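Side-chain contacts in ribonucleoside-diphosphate reductase, alpha chain (Actinobacillus ureae ATCC 25976, PDB 6DQX), which probably reduces ribonucleoside diphosphates to deoxyribonucleoside diphosphates, as the catalytic alpha subunit of a class Id ribonucleotide reductase: residues A182-I187 / L274-M279; E194-H199 / G244-F249; I414-S419 / S549-Y554; P429-F434 / Q520-M525. One frame throughout, in Å; residues are numbered along the deposited sequence.

Contact 1 of 4, residues A182-I187 / L274-M279. With EDO (1,2-ethanediol), chain G.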
loop_
_atom_site.group_PDB
_atom_site.type_symbol
_atom_site.label_atom_id
_atom_site.label_comp_id
_atom_site.label_asym_id
_atom_site.label_seq_id
_atom_site.Cartn_x
_atom_site.Cartn_y
_atom_site.Cartn_z
ATOM N N ALA A 182 12.020 2.761 7.969
ATOM C CA ALA A 182 11.942 2.918 9.407
ATOM C C ALA A 182 10.796 3.797 9.799
ATOM O O ALA A 182 10.650 4.928 9.298
ATOM C CB ALA A 182 13.239 3.505 9.973
ATOM N N GLY A 183 9.969 3.293 10.703
ATOM C CA GLY A 183 8.865 4.075 11.257
ATOM C C GLY A 183 9.212 4.592 12.634
ATOM O O GLY A 183 9.817 3.871 13.414
ATOM N N TYR A 184 8.817 5.819 12.940
ATOM C CA TYR A 184 9.026 6.418 14.266
ATOM C C TYR A 184 7.714 6.675 15.018
ATOM O O TYR A 184 6.776 7.248 14.461
ATOM C CB TYR A 184 9.796 7.723 14.121
ATOM C CG TYR A 184 11.265 7.525 13.790
ATOM C CD1 TYR A 184 11.682 7.224 12.502
ATOM C CD2 TYR A 184 12.233 7.666 14.771
ATOM C CE1 TYR A 184 13.027 7.060 12.202
ATOM C CE2 TYR A 184 13.578 7.511 14.483
ATOM C CZ TYR A 184 13.967 7.221 13.209
ATOM O OH TYR A 184 15.290 7.077 12.923
ATOM N N ILE A 185 7.704 6.310 16.300
ATOM C CA ILE A 185 6.542 6.457 17.186
ATOM C C ILE A 185 7.008 7.066 18.521
ATOM O O ILE A 185 8.093 6.727 19.016
ATOM C CB ILE A 185 5.856 5.061 17.357
ATOM C CG1 ILE A 185 4.474 5.172 17.993
ATOM C CG2 ILE A 185 6.731 4.078 18.123
ATOM C CD1 ILE A 185 3.437 5.752 17.067
ATOM N N ASP A 186 6.205 7.943 19.116
ATOM C CA ASP A 186 6.564 8.540 20.414
ATOM C C ASP A 186 6.345 7.514 21.536
ATOM O O ASP A 186 5.400 6.707 21.470
ATOM C CB ASP A 186 5.766 9.783 20.660
ATOM C CG ASP A 186 5.926 10.797 19.531
ATOM O OD1 ASP A 186 6.857 11.644 19.573
ATOM O OD2 ASP A 186 5.144 10.686 18.567
ATOM N N ILE A 187 7.231 7.528 22.537
ATOM C CA ILE A 187 7.138 6.571 23.664
ATOM C C ILE A 187 5.851 6.764 24.476
ATOM O O ILE A 187 5.389 5.807 25.113
ATOM C CB ILE A 187 8.390 6.640 24.584
ATOM C CG1 ILE A 187 8.502 5.355 25.443
ATOM C CG2 ILE A 187 8.411 7.923 25.384
ATOM C CD1 ILE A 187 9.847 5.162 26.100
ATOM N N LEU A 274 16.256 6.533 8.204
ATOM C CA LEU A 274 16.553 5.109 8.311
ATOM C C LEU A 274 17.773 4.810 9.193
ATOM O O LEU A 274 17.780 3.813 9.908
ATOM C CB LEU A 274 16.787 4.545 6.915
ATOM C CG LEU A 274 17.025 3.053 6.789
ATOM C CD1 LEU A 274 15.761 2.313 7.154
ATOM C CD2 LEU A 274 17.431 2.720 5.356
ATOM N N CYS A 275 18.809 5.666 9.134
ATOM C CA CYS A 275 20.073 5.426 9.844
ATOM C C CYS A 275 20.338 6.292 11.088
ATOM O O CYS A 275 21.361 6.085 11.741
ATOM C CB CYS A 275 21.227 5.544 8.859
ATOM S SG CYS A 275 21.105 4.314 7.527
ATOM N N THR A 276 19.383 7.164 11.421
ATOM C CA THR A 276 19.294 7.978 12.655
ATOM C C THR A 276 20.209 9.209 12.718
ATOM O O THR A 276 20.241 9.875 13.757
ATOM C CB THR A 276 19.452 7.187 13.991
ATOM O OG1 THR A 276 20.834 6.856 14.217
ATOM C CG2 THR A 276 18.635 5.911 14.009
ATOM N N GLU A 277 20.878 9.563 11.625
ATOM C CA GLU A 277 21.768 10.737 11.616
ATOM C C GLU A 277 21.079 12.020 11.117
ATOM O O GLU A 277 21.612 13.126 11.304
ATOM C CB GLU A 277 22.993 10.471 10.732
ATOM C CG GLU A 277 22.867 10.778 9.231
ATOM C CD GLU A 277 22.238 9.676 8.394
ATOM O OE1 GLU A 277 21.705 8.705 8.953
ATOM O OE2 GLU A 277 22.338 9.759 7.155
ATOM N N ILE A 278 19.932 11.884 10.448
ATOM C CA ILE A 278 19.277 13.064 9.872
ATOM C C ILE A 278 18.394 13.742 10.909
ATOM O O ILE A 278 17.768 13.083 11.735
ATOM C CB ILE A 278 18.460 12.662 8.612
ATOM C CG1 ILE A 278 19.421 12.089 7.545
ATOM C CG2 ILE A 278 17.656 13.831 8.061
ATOM C CD1 ILE A 278 20.386 13.101 6.951
ATOM N N MET A 279 18.355 15.077 10.855
ATOM C CA MET A 279 17.571 15.900 11.804
ATOM C C MET A 279 16.936 17.038 11.032
ATOM O O MET A 279 17.402 18.184 11.085
ATOM C CB MET A 279 18.466 16.437 12.944
ATOM C CG MET A 279 19.181 15.343 13.720
ATOM S SD MET A 279 18.047 14.555 14.838
ATOM C CE MET A 279 18.731 12.921 15.053
HETATM C C1 EDO G . 3.444 6.621 29.131
HETATM O O1 EDO G . 3.488 8.046 29.220
HETATM C C2 EDO G . 3.528 6.294 27.647
HETATM O O2 EDO G . 3.329 4.955 27.161
#
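The phenol tip of Y184 meets the methyl of T276, with OH 3.7 Å from CG2. This joins strand 181-186 of the ribonucleotide reductase barrel to the loop 274-279. The loop lies between helix 260-264 and strand 288-296. C275 stands between N273 and E277, as in the Asn-x-Cys-x-Glu finger loop of the family, and is consistent with the radical cysteine. The Y184 and T276 side chains cross at about a right angle. The ring of Y184 starts beside the backbone N (chi1 -73°) and carries its hydroxyl across to the loop. The CG2 contact is only packing; the polar partner of the Y184 OH is O of N273. F249 and Y247 of strand 247-249 also pack on Y184. The second meeting is apolar. A182 faces the loop, and its CB lies 4.0 Å from CD1 of L274. The same CD1 is 3.9 Å from the backbone N of A182. L274 points its CB away from the strand, but its CD1 branch comes back to A182. No hydrogen bond passes between the two segments. At the far end of the strand segment, the O of I187 accepts a bond from an ethanediol, probably a crystallisation additive. Within the loop, a chi1 of 76° folds OG1 of T276 back onto the preceding peptide. It donates to O of C275 at 2.6 Å, in a bond bent to 106° at the carbonyl O.

Contact 2 of 4, residues E194-H199 / G244-F249. With EDO (1,2-ethanediol), chain I.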
loop_
_atom_site.group_PDB
_atom_site.type_symbol
_atom_site.label_atom_id
_atom_site.label_comp_id
_atom_site.label_asym_id
_atom_site.label_seq_id
_atom_site.Cartn_x
_atom_site.Cartn_y
_atom_site.Cartn_z
ATOM N N GLU A 194 2.129 -1.968 21.211
ATOM C CA GLU A 194 2.068 -2.737 19.971
ATOM C C GLU A 194 3.369 -2.628 19.176
ATOM O O GLU A 194 3.830 -3.597 18.615
ATOM C CB GLU A 194 0.902 -2.311 19.081
ATOM C CG GLU A 194 -0.474 -2.576 19.671
ATOM C CD GLU A 194 -1.565 -2.255 18.676
ATOM O OE1 GLU A 194 -2.314 -1.265 18.892
ATOM O OE2 GLU A 194 -1.635 -2.955 17.651
ATOM N N TRP A 195 3.929 -1.423 19.104
ATOM C CA TRP A 195 5.194 -1.209 18.380
ATOM C C TRP A 195 6.369 -1.955 19.028
ATOM O O TRP A 195 7.215 -2.482 18.328
ATOM C CB TRP A 195 5.510 0.281 18.302
ATOM C CG TRP A 195 4.670 1.028 17.322
ATOM C CD1 TRP A 195 3.365 1.410 17.476
ATOM C CD2 TRP A 195 5.073 1.495 16.035
ATOM N NE1 TRP A 195 2.937 2.108 16.370
ATOM C CE2 TRP A 195 3.960 2.171 15.464
ATOM C CE3 TRP A 195 6.263 1.413 15.301
ATOM C CZ2 TRP A 195 4.005 2.751 14.192
ATOM C CZ3 TRP A 195 6.310 2.008 14.032
ATOM C CH2 TRP A 195 5.181 2.644 13.483
ATOM N N LEU A 196 6.389 -2.035 20.354
ATOM C CA LEU A 196 7.466 -2.751 21.075
ATOM C C LEU A 196 7.556 -4.268 20.826
ATOM O O LEU A 196 8.563 -4.878 21.197
ATOM C CB LEU A 196 7.422 -2.445 22.581
ATOM C CG LEU A 196 7.873 -1.049 23.015
ATOM C CD1 LEU A 196 7.824 -0.917 24.524
ATOM C CD2 LEU A 196 9.278 -0.720 22.520
ATOM N N ASP A 197 6.541 -4.869 20.187
ATOM C CA ASP A 197 6.597 -6.274 19.750
ATOM C C ASP A 197 6.948 -6.467 18.280
ATOM O O ASP A 197 6.962 -7.583 17.795
ATOM C CB ASP A 197 5.278 -6.996 20.111
ATOM C CG ASP A 197 5.115 -7.183 21.609
ATOM O OD1 ASP A 197 6.120 -7.172 22.340
ATOM O OD2 ASP A 197 3.975 -7.313 22.066
ATOM N N ILE A 198 7.273 -5.384 17.560
ATOM C CA ILE A 198 7.788 -5.495 16.207
ATOM C C ILE A 198 8.996 -6.456 16.182
ATOM O O ILE A 198 9.800 -6.420 17.089
ATOM C CB ILE A 198 8.179 -4.089 15.659
ATOM C CG1 ILE A 198 6.908 -3.345 15.230
ATOM C CG2 ILE A 198 9.162 -4.199 14.508
ATOM C CD1 ILE A 198 7.101 -1.913 14.758
ATOM N N HIS A 199 9.068 -7.307 15.162
ATOM C CA HIS A 199 10.124 -8.347 14.988
ATOM C C HIS A 199 9.991 -9.631 15.873
ATOM O O HIS A 199 10.699 -10.613 15.619
ATOM C CB HIS A 199 11.549 -7.764 15.093
ATOM C CG HIS A 199 11.908 -6.817 13.986
ATOM N ND1 HIS A 199 13.198 -6.383 13.774
ATOM C CD2 HIS A 199 11.157 -6.244 13.011
ATOM C CE1 HIS A 199 13.221 -5.557 12.740
ATOM N NE2 HIS A 199 11.994 -5.450 12.262
ATOM N N GLY A 244 18.739 -5.308 18.830
ATOM C CA GLY A 244 19.502 -4.139 18.412
ATOM C C GLY A 244 18.649 -2.880 18.354
ATOM O O GLY A 244 19.180 -1.781 18.471
ATOM N N ILE A 245 17.333 -3.043 18.201
ATOM C CA ILE A 245 16.402 -1.943 18.013
ATOM C C ILE A 245 15.317 -2.036 19.097
ATOM O O ILE A 245 15.238 -3.070 19.800
ATOM C CB ILE A 245 15.856 -1.956 16.563
ATOM C CG1 ILE A 245 14.855 -3.111 16.344
ATOM C CG2 ILE A 245 17.002 -2.002 15.569
ATOM C CD1 ILE A 245 13.886 -2.837 15.222
ATOM N N PRO A 246 14.460 -1.027 19.264
ATOM C CA PRO A 246 14.331 0.173 18.403
ATOM C C PRO A 246 15.518 1.125 18.435
ATOM O O PRO A 246 16.231 1.185 19.418
ATOM C CB PRO A 246 13.129 0.901 19.015
ATOM C CG PRO A 246 13.087 0.454 20.443
ATOM C CD PRO A 246 13.568 -0.962 20.433
ATOM N N TYR A 247 15.639 1.929 17.391
ATOM C CA TYR A 247 16.428 3.174 17.471
ATOM C C TYR A 247 15.837 4.117 18.521
ATOM O O TYR A 247 14.638 4.078 18.829
ATOM C CB TYR A 247 16.453 3.896 16.096
ATOM C CG TYR A 247 16.728 2.992 14.910
ATOM C CD1 TYR A 247 17.577 1.910 15.027
ATOM C CD2 TYR A 247 16.148 3.241 13.658
ATOM C CE1 TYR A 247 17.851 1.088 13.959
ATOM C CE2 TYR A 247 16.419 2.409 12.573
ATOM C CZ TYR A 247 17.263 1.333 12.742
ATOM O OH TYR A 247 17.566 0.468 11.694
ATOM N N LEU A 248 16.686 4.955 19.112
ATOM C CA LEU A 248 16.240 5.981 20.025
ATOM C C LEU A 248 16.372 7.342 19.364
ATOM O O LEU A 248 17.409 7.649 18.787
ATOM C CB LEU A 248 17.062 5.931 21.297
ATOM C CG LEU A 248 16.872 4.617 22.072
ATOM C CD1 LEU A 248 17.896 4.532 23.187
ATOM C CD2 LEU A 248 15.457 4.534 22.625
ATOM N N PHE A 249 15.310 8.136 19.450
ATOM C CA PHE A 249 15.308 9.518 18.944
ATOM C C PHE A 249 14.992 10.395 20.137
ATOM O O PHE A 249 13.864 10.397 20.665
ATOM C CB PHE A 249 14.316 9.656 17.794
ATOM C CG PHE A 249 14.159 11.055 17.275
ATOM C CD1 PHE A 249 15.162 11.659 16.539
ATOM C CD2 PHE A 249 12.998 11.765 17.504
ATOM C CE1 PHE A 249 15.001 12.954 16.048
ATOM C CE2 PHE A 249 12.831 13.053 17.021
ATOM C CZ PHE A 249 13.842 13.650 16.304
HETATM C C1 EDO I . 1.262 -7.520 20.508
HETATM O O1 EDO I . 1.615 -6.291 21.157
HETATM C C2 EDO I . -0.008 -8.043 21.152
HETATM O O2 EDO I . -1.085 -7.240 20.657
#
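P246 follows a cis peptide bond, and L196 touches its CG. CD2 of L196 lies 4.5 Å from CG of P246, a loose apolar contact. The closer meeting is between H199 and I245. The CD1 methyl of I245 is 3.7 Å from CE1 and 3.9 Å from ND1 of the imidazole. It comes at the ring obliquely, and the two side chains cross at about a right angle. With chi1 of I245 at 73°, CG1 swings CD1 over towards the imidazole. The segment 194-199 contains a type I turn from W195 to I198. The segment 244-249 leads from helix 227-243 into strand 247-249 of the barrel. The contact therefore joins the turn after W195 to the approach to strand 247-249. L196, I245 and P246 all also pack on Y210 of strand 209-213. The polar end of H199 is held by O of M208 through NE2. That bond calls for a proton on NE2. It anchors the ring, while across the contact CE1 and ND1 meet the I245 methyl. The segments are thus held by van der Waals packing, without a bond between them.

Contact 3 of 4, residues I414-S419 / S549-Y554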
loop_
_atom_site.group_PDB
_atom_site.type_symbol
_atom_site.label_atom_id
_atom_site.label_comp_id
_atom_site.label_asym_id
_atom_site.label_seq_id
_atom_site.Cartn_x
_atom_site.Cartn_y
_atom_site.Cartn_z
ATOM N N ILE A 414 26.479 12.731 10.397
ATOM C CA ILE A 414 27.439 11.617 10.410
ATOM C C ILE A 414 26.737 10.284 10.182
ATOM O O ILE A 414 26.351 9.585 11.116
ATOM C CB ILE A 414 28.307 11.606 11.707
ATOM C CG1 ILE A 414 28.871 12.992 12.004
ATOM C CG2 ILE A 414 29.388 10.533 11.631
ATOM C CD1 ILE A 414 29.659 13.626 10.882
ATOM N N ALA A 415 26.564 9.964 8.909
ATOM C CA ALA A 415 25.974 8.694 8.494
ATOM C C ALA A 415 26.911 7.481 8.687
ATOM O O ALA A 415 28.135 7.626 8.797
ATOM C CB ALA A 415 25.562 8.793 7.042
ATOM N N PRO A 416 26.341 6.262 8.664
ATOM C CA PRO A 416 27.176 5.066 8.648
ATOM C C PRO A 416 27.890 4.981 7.300
ATOM O O PRO A 416 27.395 5.515 6.308
ATOM C CB PRO A 416 26.148 3.919 8.780
ATOM C CG PRO A 416 24.878 4.571 9.209
ATOM C CD PRO A 416 24.908 5.908 8.562
ATOM N N THR A 417 29.064 4.388 7.249
ATOM C CA THR A 417 29.837 4.391 5.987
ATOM C C THR A 417 30.485 3.024 5.722
ATOM O O THR A 417 31.593 2.968 5.202
ATOM C CB THR A 417 30.948 5.483 5.964
ATOM O OG1 THR A 417 31.941 5.165 6.924
ATOM C CG2 THR A 417 30.423 6.867 6.217
ATOM N N LYS A 418 29.798 1.924 6.030
ATOM C CA LYS A 418 30.467 0.609 5.976
ATOM C C LYS A 418 30.996 0.288 4.565
ATOM O O LYS A 418 32.173 -0.016 4.398
ATOM C CB LYS A 418 29.559 -0.513 6.494
ATOM C CG LYS A 418 29.162 -0.379 7.965
ATOM C CD LYS A 418 30.305 -0.603 8.943
ATOM C CE LYS A 418 29.976 -0.092 10.349
ATOM N NZ LYS A 418 28.959 -0.884 11.095
ATOM N N SER A 419 30.155 0.423 3.544
ATOM C CA SER A 419 30.595 0.162 2.168
ATOM C C SER A 419 31.516 1.256 1.657
ATOM O O SER A 419 32.511 0.978 0.972
ATOM C CB SER A 419 29.391 -0.012 1.236
ATOM O OG SER A 419 28.601 -1.103 1.691
ATOM N N SER A 549 20.234 10.955 19.006
ATOM C CA SER A 549 19.803 9.598 18.664
ATOM C C SER A 549 20.804 8.545 19.089
ATOM O O SER A 549 21.966 8.855 19.396
ATOM C CB SER A 549 19.542 9.463 17.153
ATOM O OG SER A 549 20.724 9.715 16.402
ATOM N N ILE A 550 20.335 7.310 19.143
ATOM C CA ILE A 550 21.171 6.122 19.212
ATOM C C ILE A 550 20.655 5.179 18.122
ATOM O O ILE A 550 19.441 5.070 17.920
ATOM C CB ILE A 550 21.105 5.410 20.587
ATOM C CG1 ILE A 550 21.755 6.252 21.694
ATOM C CG2 ILE A 550 21.766 4.044 20.519
ATOM C CD1 ILE A 550 23.256 6.370 21.598
ATOM N N TYR A 551 21.575 4.494 17.452
ATOM C CA TYR A 551 21.271 3.589 16.346
ATOM C C TYR A 551 21.144 2.141 16.875
ATOM O O TYR A 551 20.206 1.897 17.609
ATOM C CB TYR A 551 22.325 3.780 15.262
ATOM C CG TYR A 551 22.053 3.230 13.873
ATOM C CD1 TYR A 551 20.761 2.984 13.406
ATOM C CD2 TYR A 551 23.113 2.992 13.008
ATOM C CE1 TYR A 551 20.557 2.503 12.112
ATOM C CE2 TYR A 551 22.919 2.540 11.732
ATOM C CZ TYR A 551 21.642 2.286 11.297
ATOM O OH TYR A 551 21.480 1.825 10.027
ATOM N N TYR A 552 22.020 1.210 16.501
ATOM C CA TYR A 552 21.952 -0.203 16.940
ATOM C C TYR A 552 22.718 -0.472 18.226
ATOM O O TYR A 552 23.783 0.097 18.451
ATOM C CB TYR A 552 22.594 -1.140 15.897
ATOM C CG TYR A 552 21.714 -1.538 14.766
ATOM C CD1 TYR A 552 20.908 -2.686 14.854
ATOM C CD2 TYR A 552 21.692 -0.788 13.572
ATOM C CE1 TYR A 552 20.094 -3.068 13.789
ATOM C CE2 TYR A 552 20.870 -1.151 12.501
ATOM C CZ TYR A 552 20.070 -2.284 12.612
ATOM O OH TYR A 552 19.259 -2.643 11.552
ATOM N N GLN A 553 22.207 -1.401 19.034
ATOM C CA GLN A 553 22.979 -1.962 20.125
ATOM C C GLN A 553 23.399 -3.319 19.636
ATOM O O GLN A 553 22.548 -4.207 19.472
ATOM C CB GLN A 553 22.138 -2.062 21.387
ATOM C CG GLN A 553 22.881 -2.589 22.606
ATOM C CD GLN A 553 21.960 -2.870 23.763
ATOM O OE1 GLN A 553 21.171 -2.008 24.182
ATOM N NE2 GLN A 553 22.075 -4.074 24.326
ATOM N N TYR A 554 24.682 -3.446 19.314
ATOM C CA TYR A 554 25.254 -4.712 18.899
ATOM C C TYR A 554 25.606 -5.547 20.111
ATOM O O TYR A 554 25.787 -5.036 21.222
ATOM C CB TYR A 554 26.493 -4.508 18.033
ATOM C CG TYR A 554 26.208 -3.922 16.678
ATOM C CD1 TYR A 554 25.257 -4.507 15.835
ATOM C CD2 TYR A 554 26.904 -2.794 16.208
ATOM C CE1 TYR A 554 24.987 -3.981 14.581
ATOM C CE2 TYR A 554 26.646 -2.271 14.940
ATOM C CZ TYR A 554 25.678 -2.867 14.139
ATOM O OH TYR A 554 25.385 -2.376 12.884
#
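P416 sets its CG 3.8 Å from CE2 of Y551, at an oblique approach to the phenol ring. The proline ring and the tyrosine cross at about a right angle. Nearby, NZ of K418 comes to 4.3 Å from OH of Y554, too far for a hydrogen bond. The lysine ammonium instead forms a salt bridge with OE1 of E432. Around the first pair, Y552 stands with CD2 3.7 Å above the plane of Y551, over the ring centre. In turn, CB of Y552 covers one face of Y554 near its rim. The ring of Y551 leaves the backbone anti to its N (chi1 -165°), which carries it across to the proline. Further out, Y247 meets the Y551 ring with planes about 55° apart. The backbone is fixed by a bond from NZ of K240 to O of Y551 and by one from N of Y552 to OD1 of N523. P416 also packs on S521. The contact thus joins the loop before helix 418-423 to barrel strand 549-554, at the break in that strand. Y551 and Y552 probably correspond to the adjacent tyrosine pair of the radical-transfer path in class I ribonucleotide reductases.

Contact 4 of 4, residues P429-F434 / Q520-M525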
loop_
_atom_site.group_PDB
_atom_site.type_symbol
_atom_site.label_atom_id
_atom_site.label_comp_id
_atom_site.label_asym_id
_atom_site.label_seq_id
_atom_site.Cartn_x
_atom_site.Cartn_y
_atom_site.Cartn_z
ATOM N N PRO A 429 35.039 2.805 9.738
ATOM C CA PRO A 429 33.713 3.351 9.404
ATOM C C PRO A 429 33.304 4.568 10.225
ATOM O O PRO A 429 33.469 4.558 11.426
ATOM C CB PRO A 429 32.785 2.175 9.675
ATOM C CG PRO A 429 33.486 1.342 10.664
ATOM C CD PRO A 429 34.948 1.606 10.597
ATOM N N SER A 430 32.826 5.624 9.551
ATOM C CA SER A 430 32.358 6.861 10.196
ATOM C C SER A 430 33.218 7.229 11.398
ATOM O O SER A 430 34.432 7.415 11.238
ATOM C CB SER A 430 30.828 6.876 10.499
ATOM O OG SER A 430 30.484 6.019 11.560
ATOM N N VAL A 431 32.606 7.351 12.570
ATOM C CA VAL A 431 33.322 7.659 13.822
ATOM C C VAL A 431 33.434 6.419 14.703
ATOM O O VAL A 431 33.755 6.505 15.863
ATOM C CB VAL A 431 32.624 8.799 14.606
ATOM C CG1 VAL A 431 32.775 10.112 13.854
ATOM C CG2 VAL A 431 31.132 8.521 14.854
ATOM N N GLU A 432 33.142 5.262 14.143
ATOM C CA GLU A 432 33.062 4.029 14.911
ATOM C C GLU A 432 34.467 3.416 15.039
ATOM O O GLU A 432 35.271 3.510 14.114
ATOM C CB GLU A 432 32.115 3.091 14.143
ATOM C CG GLU A 432 31.333 2.082 14.932
ATOM C CD GLU A 432 30.284 1.390 14.070
ATOM O OE1 GLU A 432 30.616 0.350 13.510
ATOM O OE2 GLU A 432 29.144 1.900 13.934
ATOM N N PRO A 433 34.763 2.742 16.170
ATOM C CA PRO A 433 36.000 1.976 16.187
ATOM C C PRO A 433 35.954 0.829 15.183
ATOM O O PRO A 433 34.876 0.288 14.899
ATOM C CB PRO A 433 36.053 1.410 17.622
ATOM C CG PRO A 433 35.128 2.270 18.427
ATOM C CD PRO A 433 34.051 2.670 17.456
ATOM N N PHE A 434 37.108 0.474 14.642
ATOM C CA PHE A 434 37.291 -0.796 13.965
ATOM C C PHE A 434 36.737 -1.936 14.788
ATOM O O PHE A 434 36.963 -2.002 15.995
ATOM C CB PHE A 434 38.764 -1.086 13.702
ATOM C CG PHE A 434 39.336 -0.401 12.498
ATOM C CD1 PHE A 434 38.833 -0.645 11.221
ATOM C CD2 PHE A 434 40.448 0.427 12.622
ATOM C CE1 PHE A 434 39.397 -0.048 10.109
ATOM C CE2 PHE A 434 41.021 1.028 11.501
ATOM C CZ PHE A 434 40.500 0.780 10.240
ATOM N N GLN A 520 24.102 12.139 14.335
ATOM C CA GLN A 520 25.144 11.175 14.200
ATOM C C GLN A 520 24.610 9.756 14.421
ATOM O O GLN A 520 23.922 9.525 15.400
ATOM C CB GLN A 520 26.257 11.410 15.264
ATOM C CG GLN A 520 26.852 12.793 15.303
ATOM C CD GLN A 520 27.814 12.899 16.475
ATOM O OE1 GLN A 520 28.811 12.155 16.525
ATOM N NE2 GLN A 520 27.493 13.741 17.450
ATOM N N SER A 521 24.926 8.838 13.505
ATOM C CA SER A 521 24.547 7.419 13.670
ATOM C C SER A 521 25.523 6.752 14.597
ATOM O O SER A 521 26.654 6.479 14.204
ATOM C CB SER A 521 24.539 6.681 12.325
ATOM O OG SER A 521 23.756 7.415 11.418
ATOM N N ILE A 522 25.093 6.522 15.821
ATOM C CA ILE A 522 25.949 6.026 16.854
ATOM C C ILE A 522 25.481 4.643 17.284
ATOM O O ILE A 522 24.423 4.493 17.922
ATOM C CB ILE A 522 26.003 6.997 18.040
ATOM C CG1 ILE A 522 26.572 8.345 17.569
ATOM C CG2 ILE A 522 26.754 6.374 19.226
ATOM C CD1 ILE A 522 28.052 8.355 17.161
ATOM N N ASN A 523 26.319 3.680 16.953
ATOM C CA ASN A 523 26.195 2.289 17.428
ATOM C C ASN A 523 27.004 2.092 18.698
ATOM O O ASN A 523 27.996 2.773 18.925
ATOM C CB ASN A 523 26.707 1.318 16.354
ATOM C CG ASN A 523 25.841 1.309 15.100
ATOM O OD1 ASN A 523 24.624 1.331 15.200
ATOM N ND2 ASN A 523 26.472 1.258 13.921
ATOM N N ILE A 524 26.580 1.141 19.526
ATOM C CA ILE A 524 27.388 0.710 20.669
ATOM C C ILE A 524 27.421 -0.817 20.638
ATOM O O ILE A 524 26.590 -1.454 19.972
ATOM C CB ILE A 524 26.853 1.214 22.029
ATOM C CG1 ILE A 524 25.438 0.715 22.316
ATOM C CG2 ILE A 524 26.874 2.739 22.100
ATOM C CD1 ILE A 524 24.996 0.976 23.744
ATOM N N MET A 525 28.386 -1.376 21.354
ATOM C CA MET A 525 28.584 -2.811 21.413
ATOM C C MET A 525 28.700 -3.197 22.869
ATOM O O MET A 525 29.552 -2.660 23.598
ATOM C CB MET A 525 29.830 -3.207 20.642
ATOM C CG MET A 525 29.903 -4.699 20.366
ATOM S SD MET A 525 31.306 -5.116 19.332
ATOM C CE MET A 525 30.660 -4.872 17.673
HETATM O O HOH W 1 28.420 4.306 15.054
#
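E432 and N523 form the polar half of this contact, and V431 with I522 form its apolar half. The contact ties a type II' beta turn, P429 to E432, to the chain that runs into strand 524-525 of the barrel sheet. V431 and I522 are both buried; in the polar half N523 is buried but E432 is partly exposed. CG2 of V431 lies 3.9 Å from CD1 of I522, and the two side chains cross at about a right angle. V431 also packs on W353 and on R512 of helix 502-513, and I522 on V505 and A509 of the same helix. On the more open side, the carboxylate of E432 reaches N523 on an extended chain. ND2 of N523 donates to OE2 of E432 at 2.7 Å, with an angle of 157° at the hydrogen. The donor comes on the syn side of OE2, 26° out of the carboxylate plane. The amide and carboxylate planes are turned 57° from each other. OE1 is already engaged by K418, so both carboxylate oxygens have partners. This probably favours the charged form of E432. The other end of the amide is fixed too, because OD1 of N523 accepts from N of Y552. The turn itself is closed by a bond of 2.8 Å from N of E432 to O of P429. One water bridges the two segments on the polar side. It donates to OE2 of E432 at 2.8 Å and to O of S521 at 2.9 Å, and it accepts from N of N523 at 2.9 Å.

Contacts 1, 2 and 4 are largely buried, while contact 3 lies at the surface. All four reach the same barrel sheet. Contacts 1 and 2 are neighbours, with centres about 11 Å apart, and contact 2 is nested in the chain loop that contact 1 closes. Contacts 3 and 4 are closer still, about 6 Å between centres, and strands 549-554 and 524-525 pair in the sheet. Contact 3 also neighbours contact 2 through strand 247-249, and loop 274-279 bonds to S549 and S521. Their chemistry differs. Contacts 1, 2 and 3 have no hydrogen bond between their segments, whereas contact 4 combines packing with a direct bond and a bridging water.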